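Local coordinates for response regulator CheY-like protein (PDB 3SNK), which belongs to a pilus assembly protein, of which it is the CheY-like receiver domain, the full-length protein possibly binding and hydrolysing ATP, at residues Leu90-Glu96 / Ala110-Lys116. Numbering follows the deposited sequence.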
loop_
_atom_site.group_PDB
_atom_site.type_symbol
_atom_site.label_atom_id
_atom_site.label_comp_id
_atom_site.label_asym_id
_atom_site.label_seq_id
_atom_site.Cartn_x
_atom_site.Cartn_y
_atom_site.Cartn_z
ATOM N N LEU A 90 -0.951 6.649 -0.547
ATOM C CA LEU A 90 -0.645 5.323 -1.011
ATOM C C LEU A 90 0.842 5.091 -0.873
ATOM O O LEU A 90 1.654 5.898 -1.342
ATOM C CB LEU A 90 -1.124 5.160 -2.478
ATOM C CG LEU A 90 -0.633 3.912 -3.262
ATOM C CD1 LEU A 90 -1.180 2.652 -2.665
ATOM C CD2 LEU A 90 -1.100 3.975 -4.741
ATOM N N ILE A 91 1.203 4.032 -0.167
ATOM C CA ILE A 91 2.621 3.691 -0.001
ATOM C C ILE A 91 2.850 2.497 -0.879
ATOM O O ILE A 91 2.180 1.474 -0.701
ATOM C CB ILE A 91 3.059 3.494 1.472
ATOM C CG1 ILE A 91 2.929 4.822 2.238
ATOM C CG2 ILE A 91 4.510 2.968 1.545
ATOM C CD1 ILE A 91 2.863 4.678 3.774
ATOM N N ALA A 92 3.734 2.645 -1.873
ATOM C CA ALA A 92 4.007 1.535 -2.784
ATOM C C ALA A 92 5.290 0.835 -2.387
ATOM O O ALA A 92 6.295 1.478 -2.096
ATOM C CB ALA A 92 4.093 2.027 -4.217
ATOM N N VAL A 93 5.227 -0.502 -2.341
ATOM C CA VAL A 93 6.362 -1.358 -2.046
ATOM C C VAL A 93 6.520 -2.261 -3.254
ATOM O O VAL A 93 5.562 -2.907 -3.699
ATOM C CB VAL A 93 6.240 -2.156 -0.711
ATOM C CG1 VAL A 93 7.546 -2.885 -0.385
ATOM C CG2 VAL A 93 5.833 -1.245 0.441
ATOM N N SER A 94 7.723 -2.293 -3.804
ATOM C CA SER A 94 7.984 -3.156 -4.939
ATOM C C SER A 94 9.430 -3.556 -4.976
ATOM O O SER A 94 10.270 -2.953 -4.302
ATOM C CB SER A 94 7.612 -2.442 -6.242
ATOM O OG SER A 94 8.601 -1.491 -6.608
ATOM N N ASP A 95 9.732 -4.538 -5.824
ATOM C CA ASP A 95 11.103 -4.908 -6.166
ATOM C C ASP A 95 11.458 -3.944 -7.313
ATOM O O ASP A 95 10.725 -2.971 -7.501
ATOM C CB ASP A 95 11.177 -6.397 -6.548
ATOM C CG ASP A 95 10.947 -7.329 -5.371
ATOM O OD1 ASP A 95 11.826 -7.380 -4.468
ATOM O OD2 ASP A 95 9.894 -8.011 -5.350
ATOM N N GLU A 96 12.512 -4.186 -8.083
ATOM C CA GLU A 96 12.832 -3.281 -9.195
ATOM C C GLU A 96 11.777 -3.392 -10.283
ATOM O O GLU A 96 11.243 -4.479 -10.528
ATOM C CB GLU A 96 14.232 -3.573 -9.778
ATOM C CG GLU A 96 14.859 -2.347 -10.428
ATOM C CD GLU A 96 15.789 -2.623 -11.595
ATOM O OE1 GLU A 96 16.818 -3.310 -11.392
ATOM O OE2 GLU A 96 15.505 -2.123 -12.708
ATOM N N ALA A 110 1.538 7.541 -5.766
ATOM C CA ALA A 110 1.947 7.045 -4.466
ATOM C C ALA A 110 2.803 8.104 -3.796
ATOM O O ALA A 110 3.536 8.815 -4.482
ATOM C CB ALA A 110 2.712 5.737 -4.621
ATOM N N SER A 111 2.689 8.262 -2.468
ATOM C CA SER A 111 3.490 9.268 -1.758
ATOM C C SER A 111 4.890 8.741 -1.542
ATOM O O SER A 111 5.855 9.509 -1.595
ATOM C CB SER A 111 2.856 9.624 -0.419
ATOM O OG SER A 111 2.923 8.541 0.495
ATOM N N ASP A 112 5.012 7.412 -1.328
ATOM C CA ASP A 112 6.310 6.810 -1.104
ATOM C C ASP A 112 6.507 5.548 -1.960
ATOM O O ASP A 112 5.578 4.775 -2.147
ATOM C CB ASP A 112 6.502 6.488 0.399
ATOM C CG ASP A 112 6.287 7.674 1.348
ATOM O OD1 ASP A 112 7.238 8.451 1.551
ATOM O OD2 ASP A 112 5.165 7.811 1.892
ATOM N N TRP A 113 7.726 5.361 -2.470
ATOM C CA TRP A 113 8.145 4.188 -3.231
ATOM C C TRP A 113 9.209 3.405 -2.437
ATOM O O TRP A 113 10.389 3.727 -2.515
ATOM C CB TRP A 113 8.720 4.588 -4.582
ATOM C CG TRP A 113 7.790 5.175 -5.605
ATOM C CD1 TRP A 113 6.464 5.477 -5.470
ATOM C CD2 TRP A 113 8.172 5.599 -6.913
ATOM N NE1 TRP A 113 5.996 6.064 -6.624
ATOM C CE2 TRP A 113 7.024 6.138 -7.533
ATOM C CE3 TRP A 113 9.379 5.549 -7.636
ATOM C CZ2 TRP A 113 7.038 6.600 -8.853
ATOM C CZ3 TRP A 113 9.393 6.021 -8.938
ATOM C CH2 TRP A 113 8.239 6.556 -9.527
ATOM N N LEU A 114 8.803 2.387 -1.690
ATOM C CA LEU A 114 9.744 1.623 -0.875
ATOM C C LEU A 114 10.188 0.377 -1.617
ATOM O O LEU A 114 9.398 -0.227 -2.346
ATOM C CB LEU A 114 9.125 1.284 0.491
ATOM C CG LEU A 114 8.533 2.494 1.281
ATOM C CD1 LEU A 114 7.812 2.029 2.539
ATOM C CD2 LEU A 114 9.610 3.526 1.644
ATOM N N HIS A 115 11.475 0.041 -1.493
ATOM C CA HIS A 115 12.115 -1.085 -2.168
ATOM C C HIS A 115 12.352 -2.219 -1.170
ATOM O O HIS A 115 12.875 -1.979 -0.082
ATOM C CB HIS A 115 13.426 -0.600 -2.831
ATOM C CG HIS A 115 14.131 -1.619 -3.680
ATOM N ND1 HIS A 115 13.636 -2.000 -4.921
ATOM C CD2 HIS A 115 15.312 -2.254 -3.467
ATOM C CE1 HIS A 115 14.504 -2.883 -5.399
ATOM N NE2 HIS A 115 15.528 -3.074 -4.559
ATOM N N LYS A 116 11.951 -3.451 -1.544
ATOM C CA LYS A 116 12.074 -4.668 -0.736
ATOM C C LYS A 116 13.529 -5.190 -0.683
ATOM O O LYS A 116 14.195 -5.200 -1.722
ATOM C CB LYS A 116 11.165 -5.766 -1.291
ATOM C CG LYS A 116 9.856 -5.938 -0.544
ATOM C CD LYS A 116 9.068 -7.104 -1.129
ATOM C CE LYS A 116 7.745 -7.332 -0.448
ATOM N NZ LYS A 116 7.025 -8.472 -1.063
HETATM O O HOH W 1 8.262 0.898 -4.858
#
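Ala110 brings its methyl group against two side chains of strand 90-94, with CB 4.0 Å from Leu90 CG and equally near Ala92 CB. Next along, Ser111 N donates to Leu90 O over 2.8 Å, the first rung between the two segments. The Ser111 hydroxyl donates to Asp112 OD2 from above the carboxylate plane and is also hydrogen-bonded to His130. Asp112 and Ile91 run side by side in the same direction, with Asp112 OD2 3.7 Å from Ile91 CG1, and both side chains reach helix 120-129. From here the strands are parallel neighbours: Ala92 is gripped through both backbone polar groups, its N by Asp112 O and its O by Leu114 N, in nearly straight bonds. Trp113 is on the face of Ala92, opposite Asp112 and Ile91, where its ring packs on helix 99-107, the connection of this beta-alpha-beta crossover. Strand 112-115 is an outermost strand of the five-stranded parallel sheet, in the 2-1-3-4-5 order of CheY-like receivers. Leu114, with CG anti to its carbonyl carbon (chi1 -52°), sends CD1 to within 3.6 Å of Ile91 CG2. Its carbonyl oxygen accepts from Ser94 N and from a water that also donates to Ser94 OG. The His115 ring swings toward the turn after strand 90-94, meeting Glu96 N near the ring plane with CE1 at 3.6 Å. Lys116 N closes the ladder with a longer bond of 3.3 Å to Ser94 O, the donor lying above the carbonyl plane. Lys116 CG touches Val93 CG1 (3.8 Å), and the extended chain beyond carries NZ to salt bridges with Asp23 and Asp66, as the lysine of receiver phosphorylation pockets does; Asp66 would probably be the acceptor and Ser94 the strand-end hydroxyl.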